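Local structure of ABC transporter ATP-binding protein (2PJZ) at residues A[31-36]-A[195-200]; A[152-157]-A[180-185]. The protein probably binds and hydrolyses ATP as the nucleotide-binding subunit of an ABC transporter, possibly one that carries cobalt. All blocks are in the same frame, centred on the assembly; numbering follows the deposited sequence.

Overall arrangement
Interactions 1 and 2 lie on one mixed sheet, with their centres about 11 Å apart. The strands run in the order 149-153, 177-182, 32-36, 195-200 across it, all parallel. Along the chain the order is 31-36, 152-157, 180-185, 195-200, so both segments of interaction 2 fall between those of interaction 1. Strands 32-36 and 177-182 join the two contacts through probable hydrogen bonds, such as V33 O to L180 N at 2.9 Å. Strand 32-36 leads into a probable P-loop. With D153 at the end of strand 149-153, and E154 and H183 just beyond the strands, interaction 2 borders the probable nucleotide site, as does the L199 end of interaction 1.

Interaction 1 of 2, residues A[31-36]-A[195-200]; sequences EKVIIL and KAYFLV
K195 reaches back along the neighbouring strand to meet E31. Its CB lies 4.2 Å from V33 CG1. Its CG, CD and CE then pass along E31 OE1, and CE comes within 3.5 Å of it. At the tip, NZ forms a salt bridge with E31 OE2 at 2.7 Å and uses the syn lone pair of that oxygen. The two side chains cross at about a right angle. E31 OE1 also accepts from a water, which donates to K32 O as well and accepts from K195 N. With an alanine here in place of K195, the E31 carboxylate would probably lose its cationic mate and be held in this contact mainly by the water. Beyond this corner the strands run parallel in the core sheet of the P-loop NTPase fold. Four backbone bonds tie them: I34 N to K195 O, Y197 N to I34 O, L36 N to Y197 O, and L199 N to L36 O. On the V33 and I35 face, V33 CB sits at the edge of the Y197 ring, 4.0 Å from CE2. With Y197 CG anti to the carbonyl carbon (chi1 -68°), the ring reaches back beside V33, its CE2 edge turned to it. P207 and L204 of strand 203-209 also touch the Y197 side chain. On the other face L36 and F198 lie side by side and point the same way, with L36 CD1 4.0 Å from F198 CE1. L213 of helix 210-214 packs on both of them.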
loop_
_atom_site.group_PDB
_atom_site.type_symbol
_atom_site.label_atom_id
_atom_site.label_comp_id
_atom_site.label_asym_id
_atom_site.label_seq_id
_atom_site.Cartn_x
_atom_site.Cartn_y
_atom_site.Cartn_z
ATOM N N GLU A 31 -2.019 -2.060 13.402
ATOM C CA GLU A 31 -1.071 -2.888 12.626
ATOM C C GLU A 31 -1.089 -2.367 11.186
ATOM O O GLU A 31 -2.057 -1.726 10.791
ATOM C CB GLU A 31 -1.486 -4.373 12.634
ATOM C CG GLU A 31 -2.801 -4.692 11.903
ATOM C CD GLU A 31 -3.233 -6.139 12.053
ATOM O OE1 GLU A 31 -2.380 -7.037 11.914
ATOM O OE2 GLU A 31 -4.422 -6.382 12.322
ATOM N N LYS A 32 -0.034 -2.658 10.423
ATOM C CA LYS A 32 -0.043 -2.448 8.955
ATOM C C LYS A 32 -0.558 -3.682 8.263
ATOM O O LYS A 32 -0.218 -4.790 8.650
ATOM C CB LYS A 32 1.371 -2.189 8.443
ATOM C CG LYS A 32 1.900 -0.804 8.764
ATOM C CD LYS A 32 3.386 -0.692 8.346
ATOM C CE LYS A 32 4.318 -0.504 9.555
ATOM N NZ LYS A 32 4.793 -1.766 10.313
ATOM N N VAL A 33 -1.409 -3.520 7.256
ATOM C CA VAL A 33 -1.784 -4.684 6.457
ATOM C C VAL A 33 -1.333 -4.398 5.019
ATOM O O VAL A 33 -1.158 -3.223 4.629
ATOM C CB VAL A 33 -3.285 -5.033 6.538
ATOM C CG1 VAL A 33 -3.701 -5.291 8.010
ATOM C CG2 VAL A 33 -4.173 -3.926 5.872
ATOM N N ILE A 34 -1.136 -5.455 4.253
ATOM C CA ILE A 34 -0.706 -5.302 2.874
ATOM C C ILE A 34 -1.850 -5.677 1.951
ATOM O O ILE A 34 -2.532 -6.678 2.164
ATOM C CB ILE A 34 0.539 -6.197 2.574
ATOM C CG1 ILE A 34 1.709 -5.772 3.458
ATOM C CG2 ILE A 34 0.929 -6.123 1.064
ATOM C CD1 ILE A 34 2.825 -6.823 3.522
ATOM N N ILE A 35 -2.102 -4.856 0.939
ATOM C CA ILE A 35 -3.140 -5.203 -0.003
ATOM C C ILE A 35 -2.378 -5.548 -1.269
ATOM O O ILE A 35 -1.588 -4.726 -1.750
ATOM C CB ILE A 35 -4.105 -4.015 -0.265
ATOM C CG1 ILE A 35 -4.927 -3.715 1.004
ATOM C CG2 ILE A 35 -5.031 -4.329 -1.466
ATOM C CD1 ILE A 35 -5.931 -2.530 0.806
ATOM N N LEU A 36 -2.600 -6.778 -1.757
ATOM C CA LEU A 36 -1.887 -7.296 -2.930
ATOM C C LEU A 36 -2.839 -7.318 -4.077
ATOM O O LEU A 36 -3.955 -7.783 -3.950
ATOM C CB LEU A 36 -1.405 -8.750 -2.705
ATOM C CG LEU A 36 -0.393 -9.002 -1.620
ATOM C CD1 LEU A 36 -0.211 -10.529 -1.419
ATOM C CD2 LEU A 36 0.941 -8.291 -1.986
ATOM N N LYS A 195 -0.270 -9.062 8.008
ATOM C CA LYS A 195 -1.427 -9.654 7.367
ATOM C C LYS A 195 -1.562 -9.048 5.966
ATOM O O LYS A 195 -1.235 -7.861 5.761
ATOM C CB LYS A 195 -2.718 -9.359 8.139
ATOM C CG LYS A 195 -2.814 -10.007 9.532
ATOM C CD LYS A 195 -4.192 -9.715 10.108
ATOM C CE LYS A 195 -4.229 -9.982 11.608
ATOM N NZ LYS A 195 -5.204 -9.014 12.193
ATOM N N ALA A 196 -2.039 -9.880 5.045
ATOM C CA ALA A 196 -2.365 -9.492 3.668
ATOM C C ALA A 196 -3.827 -9.715 3.258
ATOM O O ALA A 196 -4.526 -10.652 3.697
ATOM C CB ALA A 196 -1.415 -10.230 2.648
ATOM N N TYR A 197 -4.273 -8.854 2.346
ATOM C CA TYR A 197 -5.522 -9.015 1.637
ATOM C C TYR A 197 -5.203 -9.002 0.139
ATOM O O TYR A 197 -4.236 -8.399 -0.272
ATOM C CB TYR A 197 -6.437 -7.826 1.917
ATOM C CG TYR A 197 -6.918 -7.773 3.343
ATOM C CD1 TYR A 197 -8.186 -8.240 3.666
ATOM C CD2 TYR A 197 -6.102 -7.266 4.355
ATOM C CE1 TYR A 197 -8.664 -8.210 4.987
ATOM C CE2 TYR A 197 -6.555 -7.226 5.691
ATOM C CZ TYR A 197 -7.851 -7.702 5.977
ATOM O OH TYR A 197 -8.340 -7.707 7.262
ATOM N N PHE A 198 -6.003 -9.714 -0.640
ATOM C CA PHE A 198 -5.942 -9.656 -2.101
ATOM C C PHE A 198 -7.074 -8.771 -2.634
ATOM O O PHE A 198 -8.213 -8.928 -2.233
ATOM C CB PHE A 198 -6.160 -11.062 -2.673
ATOM C CG PHE A 198 -4.993 -11.969 -2.447
ATOM C CD1 PHE A 198 -3.967 -12.053 -3.406
ATOM C CD2 PHE A 198 -4.908 -12.722 -1.276
ATOM C CE1 PHE A 198 -2.868 -12.903 -3.209
ATOM C CE2 PHE A 198 -3.819 -13.587 -1.078
ATOM C CZ PHE A 198 -2.798 -13.671 -2.037
ATOM N N LEU A 199 -6.750 -7.860 -3.542
ATOM C CA LEU A 199 -7.806 -7.152 -4.289
ATOM C C LEU A 199 -7.968 -7.941 -5.592
ATOM O O LEU A 199 -7.197 -7.725 -6.530
ATOM C CB LEU A 199 -7.394 -5.696 -4.552
ATOM C CG LEU A 199 -8.434 -4.722 -5.137
ATOM C CD1 LEU A 199 -9.727 -4.646 -4.304
ATOM C CD2 LEU A 199 -7.805 -3.383 -5.254
ATOM N N VAL A 200 -8.958 -8.836 -5.613
ATOM C CA VAL A 200 -9.344 -9.668 -6.794
ATOM C C VAL A 200 -10.808 -10.063 -6.704
ATOM O O VAL A 200 -11.392 -10.032 -5.642
ATOM C CB VAL A 200 -8.520 -11.000 -6.912
ATOM C CG1 VAL A 200 -7.120 -10.720 -7.407
ATOM C CG2 VAL A 200 -8.500 -11.751 -5.585
HETATM O O HOH W 1 -0.524 -7.111 9.891
#

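Interaction 2 of 2, residues A[152-157]-A[180-185]; sequences LDEPFE and LVTHEL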
loop_
_atom_site.group_PDB
_atom_site.type_symbol
_atom_site.label_atom_id
_atom_site.label_comp_id
_atom_site.label_asym_id
_atom_site.label_seq_id
_atom_site.Cartn_x
_atom_site.Cartn_y
_atom_site.Cartn_z
ATOM N N LEU A 152 0.673 3.610 2.287
ATOM C CA LEU A 152 1.865 3.570 1.463
ATOM C C LEU A 152 1.590 2.895 0.124
ATOM O O LEU A 152 1.151 1.756 0.074
ATOM C CB LEU A 152 3.015 2.901 2.204
ATOM C CG LEU A 152 3.482 3.603 3.463
ATOM C CD1 LEU A 152 4.524 2.739 4.186
ATOM C CD2 LEU A 152 4.059 4.994 3.123
ATOM N N ASP A 153 1.816 3.636 -0.952
ATOM C CA ASP A 153 1.660 3.083 -2.307
ATOM C C ASP A 153 3.018 2.576 -2.854
ATOM O O ASP A 153 3.997 3.329 -2.930
ATOM C CB ASP A 153 1.093 4.149 -3.229
ATOM C CG ASP A 153 0.762 3.612 -4.620
ATOM O OD1 ASP A 153 0.376 2.432 -4.745
ATOM O OD2 ASP A 153 0.920 4.379 -5.571
ATOM N N GLU A 154 3.058 1.312 -3.246
ATOM C CA GLU A 154 4.210 0.732 -3.989
ATOM C C GLU A 154 5.564 1.271 -3.553
ATOM O O GLU A 154 6.299 1.842 -4.389
ATOM C CB GLU A 154 4.050 0.977 -5.501
ATOM C CG GLU A 154 2.880 0.249 -6.098
ATOM C CD GLU A 154 3.149 -1.239 -6.316
ATOM O OE1 GLU A 154 4.182 -1.780 -5.835
ATOM O OE2 GLU A 154 2.285 -1.856 -6.965
ATOM N N PRO A 155 5.919 1.109 -2.264
ATOM C CA PRO A 155 7.129 1.794 -1.798
ATOM C C PRO A 155 8.437 1.173 -2.342
ATOM O O PRO A 155 9.497 1.734 -2.134
ATOM C CB PRO A 155 7.061 1.649 -0.274
ATOM C CG PRO A 155 6.226 0.419 -0.033
ATOM C CD PRO A 155 5.250 0.337 -1.186
ATOM N N PHE A 156 8.330 0.059 -3.062
ATOM C CA PHE A 156 9.517 -0.713 -3.462
ATOM C C PHE A 156 9.721 -0.723 -4.967
ATOM O O PHE A 156 10.739 -1.227 -5.458
ATOM C CB PHE A 156 9.407 -2.164 -2.990
ATOM C CG PHE A 156 8.997 -2.320 -1.549
ATOM C CD1 PHE A 156 9.869 -1.999 -0.522
ATOM C CD2 PHE A 156 7.740 -2.837 -1.230
ATOM C CE1 PHE A 156 9.500 -2.162 0.813
ATOM C CE2 PHE A 156 7.359 -3.009 0.096
ATOM C CZ PHE A 156 8.242 -2.668 1.116
ATOM N N GLU A 157 8.764 -0.177 -5.705
ATOM C CA GLU A 157 8.815 -0.263 -7.156
ATOM C C GLU A 157 9.903 0.660 -7.690
ATOM O O GLU A 157 10.034 1.784 -7.238
ATOM C CB GLU A 157 7.441 0.028 -7.755
ATOM C CG GLU A 157 7.362 -0.197 -9.245
ATOM C CD GLU A 157 5.943 -0.436 -9.746
ATOM O OE1 GLU A 157 4.966 -0.079 -9.050
ATOM O OE2 GLU A 157 5.810 -0.988 -10.859
ATOM N N LEU A 180 -0.333 -0.859 3.208
ATOM C CA LEU A 180 0.732 -0.798 2.229
ATOM C C LEU A 180 0.185 -1.508 1.005
ATOM O O LEU A 180 -0.248 -2.633 1.122
ATOM C CB LEU A 180 1.965 -1.559 2.743
ATOM C CG LEU A 180 3.259 -1.495 1.909
ATOM C CD1 LEU A 180 4.488 -1.832 2.784
ATOM C CD2 LEU A 180 3.206 -2.437 0.682
ATOM N N VAL A 181 0.213 -0.870 -0.166
ATOM C CA VAL A 181 -0.270 -1.551 -1.354
ATOM C C VAL A 181 0.860 -1.866 -2.331
ATOM O O VAL A 181 1.746 -1.050 -2.531
ATOM C CB VAL A 181 -1.435 -0.793 -2.095
ATOM C CG1 VAL A 181 -2.528 -0.344 -1.105
ATOM C CG2 VAL A 181 -0.933 0.381 -2.888
ATOM N N THR A 182 0.793 -3.051 -2.948
ATOM C CA THR A 182 1.841 -3.485 -3.883
ATOM C C THR A 182 1.395 -4.595 -4.802
ATOM O O THR A 182 0.519 -5.408 -4.443
ATOM C CB THR A 182 3.134 -3.934 -3.131
ATOM O OG1 THR A 182 4.185 -4.161 -4.090
ATOM C CG2 THR A 182 2.869 -5.216 -2.311
ATOM N N HIS A 183 2.009 -4.643 -5.995
ATOM C CA HIS A 183 1.796 -5.751 -6.919
ATOM C C HIS A 183 3.013 -6.711 -6.886
ATOM O O HIS A 183 2.990 -7.778 -7.510
ATOM C CB HIS A 183 1.558 -5.221 -8.349
ATOM C CG HIS A 183 2.778 -4.642 -8.996
ATOM N ND1 HIS A 183 3.619 -5.389 -9.794
ATOM C CD2 HIS A 183 3.298 -3.390 -8.973
ATOM C CE1 HIS A 183 4.609 -4.630 -10.227
ATOM N NE2 HIS A 183 4.444 -3.414 -9.744
ATOM N N GLU A 184 4.057 -6.298 -6.174
ATOM C CA GLU A 184 5.352 -6.992 -6.141
ATOM C C GLU A 184 5.461 -8.079 -5.074
ATOM O O GLU A 184 5.385 -7.813 -3.889
ATOM C CB GLU A 184 6.477 -5.975 -5.941
ATOM C CG GLU A 184 6.340 -4.818 -6.885
ATOM C CD GLU A 184 7.574 -3.990 -6.942
ATOM O OE1 GLU A 184 7.897 -3.354 -5.922
ATOM O OE2 GLU A 184 8.205 -3.961 -8.023
ATOM N N LEU A 185 5.653 -9.306 -5.509
ATOM C CA LEU A 185 5.618 -10.439 -4.601
ATOM C C LEU A 185 6.985 -10.715 -3.983
ATOM O O LEU A 185 7.076 -11.360 -2.938
ATOM C CB LEU A 185 5.104 -11.676 -5.346
ATOM C CG LEU A 185 3.702 -11.628 -5.946
ATOM C CD1 LEU A 185 3.511 -12.811 -6.856
ATOM C CD2 LEU A 185 2.595 -11.591 -4.880
HETATM O O HOH W 2 6.168 -1.886 -4.335
#
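E154 OE1 is gripped by T182 OG1, which donates to it at 3.0 Å, and by a water that donates at 2.5 Å. The hydroxyl comes from above the carboxylate plane, 41° out of it. D153 ends strand 149-153 and E154 follows it, a pair consistent with the Walker B aspartate and the glutamate after it, and H183 fits the H-loop histidine of ABC ATPases. The two strands are the parallel arms of a beta-alpha-beta unit, connected by helix 161-173. V181 N donates to L152 O, and E154 N to V181 O. D153 turns to the probable P-loop, where its OD1 bonds to T44 OG1. The E154 chain is bent at chi2 (-77°), which brings its carboxylate back across T182. The same T182 hydroxyl accepts from E184 N at 3.0 Å and so closes an ST turn. The water on E154 also donates to E184 OE1 and accepts from F156 N, so it bridges the two loops. The E154 and E184 carboxylates approach closely at their OE1 atoms, 4.0 Å apart. R164 forms a salt bridge with E184 OE1. On the L152 and L180 face of the sheet, P155 CD and the F156 ring pack on L180, whose CD2 is 3.9 Å from P155 CD. H183 NE2 donates to E157 OE2 at 3.0 Å, with the acceptor near the imidazole plane but the donor well above the carboxylate plane. One face of that imidazole carries E184 CG, 3.7 Å above its centre.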